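Local coordinates for malonyl-CoA decarboxylase (Rhodopseudomonas palustris, PDB 4KSA), which probably catalyses the decarboxylation of malonyl-CoA to acetyl-CoA and carbon dioxide, at residues A[38-43]-A[83-88]; A[76-81]-A[140-145]. All blocks are in the same frame, centred on the assembly; numbering follows the deposited sequence.

Interaction 1 of 2, residues A[38-43]-A[83-88]; sequences ELIALS and EQFGPD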
ATOM      1  N   GLU A  38       6.235  39.779  22.127  1.00 63.69           N
ATOM      2  CA  GLU A  38       6.258  38.455  22.723  1.00 61.61           C
ATOM      3  C   GLU A  38       6.799  37.436  21.711  1.00 59.22           C
ATOM      4  O   GLU A  38       7.699  36.656  22.034  1.00 57.96           O
ATOM      5  CB  GLU A  38       4.854  38.058  23.159  1.00 64.22           C
ATOM      6  CG  GLU A  38       4.242  38.968  24.211  1.00 65.99           C
ATOM      7  CD  GLU A  38       2.766  38.691  24.401  1.00 67.76           C
ATOM      8  OE1 GLU A  38       2.413  37.537  24.729  1.00 70.05           O
ATOM      9  OE2 GLU A  38       1.958  39.622  24.211  1.00 69.20           O
ATOM     10  N   LEU A  39       6.246  37.456  20.491  1.00 55.84           N
ATOM     11  CA  LEU A  39       6.664  36.547  19.416  1.00 51.08           C
ATOM     12  C   LEU A  39       8.162  36.675  19.161  1.00 50.56           C
ATOM     13  O   LEU A  39       8.857  35.679  18.948  1.00 51.79           O
ATOM     14  CB  LEU A  39       5.882  36.837  18.119  1.00 48.16           C
ATOM     15  CG  LEU A  39       4.398  36.423  18.062  1.00 44.70           C
ATOM     16  CD1 LEU A  39       3.707  37.001  16.853  1.00 40.24           C
ATOM     17  CD2 LEU A  39       4.309  34.912  18.031  1.00 46.19           C
ATOM     18  N   ILE A  40       8.666  37.901  19.187  1.00 47.96           N
ATOM     19  CA  ILE A  40      10.083  38.113  18.973  1.00 46.72           C
ATOM     20  C   ILE A  40      10.858  37.542  20.164  1.00 46.93           C
ATOM     21  O   ILE A  40      11.883  36.885  19.993  1.00 46.39           O
ATOM     22  CB  ILE A  40      10.394  39.604  18.812  1.00 45.72           C
ATOM     23  CG1 ILE A  40       9.585  40.154  17.648  1.00 46.85           C
ATOM     24  CG2 ILE A  40      11.872  39.818  18.530  1.00 43.97           C
ATOM     25  CD1 ILE A  40       9.731  41.629  17.473  1.00 47.12           C
ATOM     26  N   ALA A  41      10.370  37.792  21.372  1.00 46.36           N
ATOM     27  CA  ALA A  41      11.035  37.275  22.560  1.00 46.26           C
ATOM     28  C   ALA A  41      11.122  35.759  22.460  1.00 46.80           C
ATOM     29  O   ALA A  41      12.168  35.163  22.709  1.00 45.62           O
ATOM     30  CB  ALA A  41      10.255  37.657  23.798  1.00 47.69           C
ATOM     31  N   LEU A  42      10.000  35.148  22.088  1.00 47.97           N
ATOM     32  CA  LEU A  42       9.892  33.699  21.935  1.00 46.45           C
ATOM     33  C   LEU A  42      10.926  33.172  20.939  1.00 45.11           C
ATOM     34  O   LEU A  42      11.616  32.198  21.205  1.00 42.02           O
ATOM     35  CB  LEU A  42       8.490  33.356  21.461  1.00 45.32           C
ATOM     36  CG  LEU A  42       8.042  31.920  21.660  1.00 48.63           C
ATOM     37  CD1 LEU A  42       8.379  31.452  23.067  1.00 48.45           C
ATOM     38  CD2 LEU A  42       6.540  31.853  21.409  1.00 51.38           C
ATOM     39  N   SER A  43      11.023  33.826  19.791  1.00 45.10           N
ATOM     40  CA  SER A  43      11.992  33.428  18.782  1.00 48.80           C
ATOM     41  C   SER A  43      13.379  33.335  19.433  1.00 49.81           C
ATOM     42  O   SER A  43      14.187  32.474  19.083  1.00 51.67           O
ATOM     43  CB  SER A  43      12.023  34.457  17.639  1.00 48.22           C
ATOM     44  OG  SER A  43      10.728  34.656  17.101  1.00 51.22           O
ATOM     45  N   GLU A  83      15.333  43.067  10.742  1.00 53.14           N
ATOM     46  CA  GLU A  83      16.328  43.844  11.471  1.00 57.11           C
ATOM     47  C   GLU A  83      16.987  43.149  12.659  1.00 55.83           C
ATOM     48  O   GLU A  83      18.198  43.260  12.847  1.00 55.89           O
ATOM     49  CB  GLU A  83      15.748  45.186  11.931  1.00 62.05           C
ATOM     50  CG  GLU A  83      14.765  45.114  13.078  1.00 71.60           C
ATOM     51  CD  GLU A  83      14.416  46.497  13.621  1.00 77.39           C
ATOM     52  OE1 GLU A  83      14.167  47.418  12.802  1.00 80.42           O
ATOM     53  OE2 GLU A  83      14.382  46.660  14.866  1.00 81.38           O
ATOM     54  N   GLN A  84      16.220  42.421  13.454  1.00 53.37           N
ATOM     55  CA  GLN A  84      16.820  41.764  14.601  1.00 53.18           C
ATOM     56  C   GLN A  84      17.458  40.396  14.354  1.00 51.94           C
ATOM     57  O   GLN A  84      18.506  40.082  14.920  1.00 52.98           O
ATOM     58  CB  GLN A  84      15.790  41.677  15.723  1.00 54.13           C
ATOM     59  CG  GLN A  84      15.416  43.064  16.222  1.00 58.18           C
ATOM     60  CD  GLN A  84      14.275  43.056  17.196  1.00 60.97           C
ATOM     61  OE1 GLN A  84      14.317  42.352  18.218  1.00 63.31           O
ATOM     62  NE2 GLN A  84      13.235  43.845  16.898  1.00 59.14           N
ATOM     63  N   PHE A  85      16.856  39.593  13.485  1.00 48.91           N
ATOM     64  CA  PHE A  85      17.374  38.264  13.235  1.00 45.38           C
ATOM     65  C   PHE A  85      18.251  38.067  12.013  1.00 44.98           C
ATOM     66  O   PHE A  85      18.234  37.010  11.381  1.00 44.09           O
ATOM     67  CB  PHE A  85      16.217  37.296  13.217  1.00 42.90           C
ATOM     68  CG  PHE A  85      15.481  37.243  14.507  1.00 41.23           C
ATOM     69  CD1 PHE A  85      15.929  36.436  15.542  1.00 39.55           C
ATOM     70  CD2 PHE A  85      14.335  38.002  14.691  1.00 41.74           C
ATOM     71  CE1 PHE A  85      15.250  36.375  16.744  1.00 40.55           C
ATOM     72  CE2 PHE A  85      13.640  37.955  15.895  1.00 43.91           C
ATOM     73  CZ  PHE A  85      14.100  37.134  16.928  1.00 43.34           C
ATOM     74  N   GLY A  86      19.032  39.084  11.686  1.00 45.47           N
ATOM     75  CA  GLY A  86      19.940  38.964  10.560  1.00 46.92           C
ATOM     76  C   GLY A  86      21.253  38.428  11.108  1.00 47.86           C
ATOM     77  O   GLY A  86      21.298  37.952  12.251  1.00 48.30           O
ATOM     78  N   PRO A  87      22.341  38.481  10.333  1.00 48.73           N
ATOM     79  CA  PRO A  87      23.619  37.971  10.849  1.00 50.46           C
ATOM     80  C   PRO A  87      24.171  38.889  11.919  1.00 51.84           C
ATOM     81  O   PRO A  87      23.896  40.084  11.896  1.00 52.85           O
ATOM     82  CB  PRO A  87      24.511  37.981   9.617  1.00 49.11           C
ATOM     83  CG  PRO A  87      24.007  39.173   8.864  1.00 49.32           C
ATOM     84  CD  PRO A  87      22.495  38.997   8.962  1.00 48.36           C
ATOM     85  N   ASP A  88      24.931  38.353  12.869  1.00 53.63           N
ATOM     86  CA  ASP A  88      25.534  39.231  13.870  1.00 55.69           C
ATOM     87  C   ASP A  88      26.628  40.052  13.167  1.00 56.02           C
ATOM     88  O   ASP A  88      27.698  39.530  12.830  1.00 55.15           O
ATOM     89  CB  ASP A  88      26.169  38.449  15.011  1.00 57.76           C
ATOM     90  CG  ASP A  88      27.090  39.316  15.854  1.00 63.34           C
ATOM     91  OD1 ASP A  88      27.597  38.829  16.885  1.00 68.29           O
ATOM     92  OD2 ASP A  88      27.315  40.494  15.491  1.00 64.80           O
TER

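Interaction 2 of 2, residues A[76-81]-A[140-145]; sequences AFLDAL and REAVLA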
ATOM      1  N   ALA A  76       4.804  43.176  12.471  1.00 45.00           N
ATOM      2  CA  ALA A  76       5.939  43.641  13.260  1.00 42.82           C
ATOM      3  C   ALA A  76       6.955  42.521  13.353  1.00 42.30           C
ATOM      4  O   ALA A  76       8.154  42.754  13.194  1.00 41.98           O
ATOM      5  CB  ALA A  76       5.490  44.071  14.647  1.00 40.80           C
ATOM      6  N   PHE A  77       6.464  41.305  13.588  1.00 42.26           N
ATOM      7  CA  PHE A  77       7.325  40.131  13.709  1.00 43.13           C
ATOM      8  C   PHE A  77       8.117  39.858  12.426  1.00 42.63           C
ATOM      9  O   PHE A  77       9.324  39.570  12.465  1.00 40.22           O
ATOM     10  CB  PHE A  77       6.497  38.900  14.094  1.00 44.55           C
ATOM     11  CG  PHE A  77       7.277  37.624  14.053  1.00 46.38           C
ATOM     12  CD1 PHE A  77       7.046  36.684  13.056  1.00 46.59           C
ATOM     13  CD2 PHE A  77       8.285  37.389  14.973  1.00 47.80           C
ATOM     14  CE1 PHE A  77       7.817  35.526  12.974  1.00 49.03           C
ATOM     15  CE2 PHE A  77       9.067  36.232  14.901  1.00 49.43           C
ATOM     16  CZ  PHE A  77       8.831  35.297  13.897  1.00 49.12           C
ATOM     17  N   LEU A  78       7.439  39.945  11.288  1.00 41.94           N
ATOM     18  CA  LEU A  78       8.106  39.726  10.022  1.00 40.68           C
ATOM     19  C   LEU A  78       9.206  40.765   9.900  1.00 41.78           C
ATOM     20  O   LEU A  78      10.318  40.435   9.507  1.00 42.68           O
ATOM     21  CB  LEU A  78       7.118  39.850   8.861  1.00 39.36           C
ATOM     22  CG  LEU A  78       5.990  38.820   8.789  1.00 38.16           C
ATOM     23  CD1 LEU A  78       5.198  39.005   7.494  1.00 36.85           C
ATOM     24  CD2 LEU A  78       6.584  37.421   8.842  1.00 38.37           C
ATOM     25  N   ASP A  79       8.908  42.020  10.247  1.00 43.67           N
ATOM     26  CA  ASP A  79       9.915  43.078  10.171  1.00 43.45           C
ATOM     27  C   ASP A  79      11.053  42.766  11.129  1.00 43.05           C
ATOM     28  O   ASP A  79      12.210  43.011  10.825  1.00 42.73           O
ATOM     29  CB  ASP A  79       9.306  44.446  10.492  1.00 45.44           C
ATOM     30  CG  ASP A  79       8.643  45.093   9.269  1.00 50.14           C
ATOM     31  OD1 ASP A  79       9.243  45.050   8.176  1.00 50.24           O
ATOM     32  OD2 ASP A  79       7.533  45.660   9.394  1.00 52.56           O
ATOM     33  N   ALA A  80      10.711  42.208  12.284  1.00 43.95           N
ATOM     34  CA  ALA A  80      11.699  41.827  13.286  1.00 43.48           C
ATOM     35  C   ALA A  80      12.658  40.796  12.676  1.00 45.20           C
ATOM     36  O   ALA A  80      13.847  40.779  13.010  1.00 46.69           O
ATOM     37  CB  ALA A  80      11.006  41.235  14.526  1.00 38.54           C
ATOM     38  N   LEU A  81      12.150  39.936  11.791  1.00 43.20           N
ATOM     39  CA  LEU A  81      13.013  38.943  11.177  1.00 43.40           C
ATOM     40  C   LEU A  81      14.054  39.652  10.334  1.00 43.96           C
ATOM     41  O   LEU A  81      15.171  39.163  10.181  1.00 43.99           O
ATOM     42  CB  LEU A  81      12.225  37.960  10.295  1.00 40.18           C
ATOM     43  CG  LEU A  81      11.180  37.051  10.964  1.00 39.94           C
ATOM     44  CD1 LEU A  81      10.367  36.347   9.898  1.00 37.10           C
ATOM     45  CD2 LEU A  81      11.843  36.049  11.886  1.00 36.84           C
ATOM     46  N   ARG A 140       5.549  32.649   4.577  1.00 36.70           N
ATOM     47  CA  ARG A 140       6.322  33.161   3.474  1.00 37.79           C
ATOM     48  C   ARG A 140       5.381  33.917   2.536  1.00 37.20           C
ATOM     49  O   ARG A 140       5.756  34.901   1.911  1.00 38.08           O
ATOM     50  CB  ARG A 140       7.014  32.011   2.743  1.00 39.96           C
ATOM     51  CG  ARG A 140       8.168  32.471   1.874  1.00 42.58           C
ATOM     52  CD  ARG A 140       8.181  31.776   0.524  1.00 42.14           C
ATOM     53  NE  ARG A 140       9.031  32.526  -0.387  1.00 41.94           N
ATOM     54  CZ  ARG A 140       9.097  32.336  -1.695  1.00 42.43           C
ATOM     55  NH1 ARG A 140       9.908  33.092  -2.422  1.00 45.15           N
ATOM     56  NH2 ARG A 140       8.361  31.403  -2.275  1.00 41.95           N
ATOM     57  N   GLU A 141       4.147  33.450   2.441  1.00 38.56           N
ATOM     58  CA  GLU A 141       3.159  34.115   1.594  1.00 40.19           C
ATOM     59  C   GLU A 141       2.980  35.561   2.090  1.00 39.59           C
ATOM     60  O   GLU A 141       2.874  36.493   1.294  1.00 36.51           O
ATOM     61  CB  GLU A 141       1.831  33.366   1.660  1.00 40.45           C
ATOM     62  CG  GLU A 141       0.725  33.964   0.829  1.00 43.70           C
ATOM     63  CD  GLU A 141      -0.591  33.200   0.981  1.00 50.09           C
ATOM     64  OE1 GLU A 141      -1.621  33.703   0.485  1.00 51.84           O
ATOM     65  OE2 GLU A 141      -0.601  32.094   1.585  1.00 51.11           O
ATOM     66  N   ALA A 142       2.966  35.721   3.415  1.00 38.99           N
ATOM     67  CA  ALA A 142       2.824  37.015   4.066  1.00 39.27           C
ATOM     68  C   ALA A 142       3.994  37.934   3.750  1.00 40.34           C
ATOM     69  O   ALA A 142       3.797  39.086   3.376  1.00 40.04           O
ATOM     70  CB  ALA A 142       2.716  36.833   5.564  1.00 38.73           C
ATOM     71  N   VAL A 143       5.218  37.440   3.895  1.00 40.82           N
ATOM     72  CA  VAL A 143       6.337  38.311   3.596  1.00 41.94           C
ATOM     73  C   VAL A 143       6.314  38.648   2.102  1.00 43.39           C
ATOM     74  O   VAL A 143       6.684  39.749   1.714  1.00 44.83           O
ATOM     75  CB  VAL A 143       7.707  37.697   4.040  1.00 40.02           C
ATOM     76  CG1 VAL A 143       7.495  36.341   4.644  1.00 40.19           C
ATOM     77  CG2 VAL A 143       8.681  37.645   2.875  1.00 38.58           C
ATOM     78  N   LEU A 144       5.863  37.719   1.261  1.00 42.45           N
ATOM     79  CA  LEU A 144       5.811  38.011  -0.169  1.00 40.75           C
ATOM     80  C   LEU A 144       4.819  39.127  -0.426  1.00 40.51           C
ATOM     81  O   LEU A 144       5.050  39.988  -1.273  1.00 41.65           O
ATOM     82  CB  LEU A 144       5.413  36.775  -0.986  1.00 37.44           C
ATOM     83  CG  LEU A 144       6.607  35.877  -1.318  1.00 38.87           C
ATOM     84  CD1 LEU A 144       6.183  34.553  -1.931  1.00 37.67           C
ATOM     85  CD2 LEU A 144       7.502  36.635  -2.255  1.00 36.58           C
ATOM     86  N   ALA A 145       3.718  39.119   0.311  1.00 39.11           N
ATOM     87  CA  ALA A 145       2.688  40.126   0.144  1.00 39.03           C
ATOM     88  C   ALA A 145       3.141  41.483   0.675  1.00 41.69           C
ATOM     89  O   ALA A 145       2.572  42.513   0.326  1.00 42.81           O
ATOM     90  CB  ALA A 145       1.410  39.687   0.845  1.00 33.47           C
TER

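Interaction 1 of 2, residues A[38-43]-A[83-88]
Phe85 sets the far end of its ring against helix segment 38-43, where Ser43 and Ile40 receive it one turn apart. Its CZ lies 3.5 Å from Ser43 CB, an approach too slanted to count as face or edge. Beside it, Phe85 CE2 lies 3.7 Å from Ile40 CG2, which meets the rim of the ring near its plane. The carbonyl oxygen Ile40 O also stands in that plane, 3.8 Å from Phe85 CZ, so methyl, methylene and backbone carbonyl all gather round the outer end of one ring.

The hydroxyl of Ser43 turns back along its own helix. With OG beside the backbone N (chi1 -55°), Ser43 OG gives Leu39 O a 2.8 Å hydrogen bond, while Ser43 N gives the same oxygen its helical bond from the opposite face of the carbonyl plane. A glycine in place of Ser43 would remove both CB and OG, and would probably open a gap beside Phe85 CZ and cost Leu39 O one of these two donors.

Toward solvent the contact thins out. Exposed Gln84 runs at about a right angle to Ile40, and its amide meets methyl groups without any hydrogen bond: Gln84 OE1 is 3.5 Å from Ile40 CG2, whereas Gln84 NE2 is 4.2 Å from Ile40 CD1.

Plain packing in the helical N-terminal part, away from magnesium-binding His162, thus joins helix 36-48 to the loop between helices 71-83 and 89-101. Arg118 and Arg119 of helix 118-126 also touch the Phe85 ring, and Ser43 reaches Leu62 of helix 52-68 and Leu122.

Interaction 2 of 2, residues A[76-81]-A[140-145]
Leu78 carries nearly all of this helix-to-helix contact, meeting Ala142 and Val143 through the two methyls at its end. The CA atoms of Leu78 and Val143 come within 6.8 Å, the nearest pair of the two segments.

Leu78 CB points toward helix 132-146, yet the nearest atom of segment 140-145 to it, Val143 CB, is 5.3 Å off. Beyond it, CG sits beside the backbone N (chi1 -64°). Leu78 CG is still 5.0 Å from Ala142 CB, and acts as the branch point rather than as a touching atom. CD1 continues the extended chain, anti to CA (chi2 -174°), and does the closest touching: Leu78 CD1 is 3.8 Å from Ala142 CB and 3.9 Å from Val143 N, so it rests partly on the helix backbone. The other methyl, Leu78 CD2, turns to the valine branch at a looser 4.4 Å from Val143 CG1.

Met139 and Arg146 touch Leu78 as well. Together with Ala142 and Val143 they have the i, i+3, i+4, i+7 spacing of a hole on a helix surface, consistent with Leu78 entering as a knob in knobs-into-holes packing within the helical N-terminal part of the protein.

On its other sides helix 71-83 packs Phe77 on helix 36-48, and Asp79 OD1 accepts a hydrogen bond from Gln152 NE2. Arg140 leaves helix 132-146 with CB directed away from segment 76-81; its NE makes a salt bridge with Asp157 of helix 154-167, and NH2 donates to the carbonyl oxygens of Gly274 and Ala276, in the loop that follows strand 262-270.

Helix 71-83 ties the two interactions together: segment 76-81 belongs to it, and segment 83-88 starts at its last residue. Phe77 and Ala80 pack against helix 36-48 from interaction 1, Ala80 on Ile40 and Phe77 on Ser43, while Leu78 serves interaction 2; a probable hydrogen bond from Phe85 N to Ala80 O continues the link through the backbone. Their centres lie 12 Å apart. Interaction 2 is the buried one, aliphatic on both sides, and sits nearer the centre of the chain. Interaction 1, farther out, is only partly buried; it adds an aromatic ring, a serine and an exposed amide, and joins a helix to a loop.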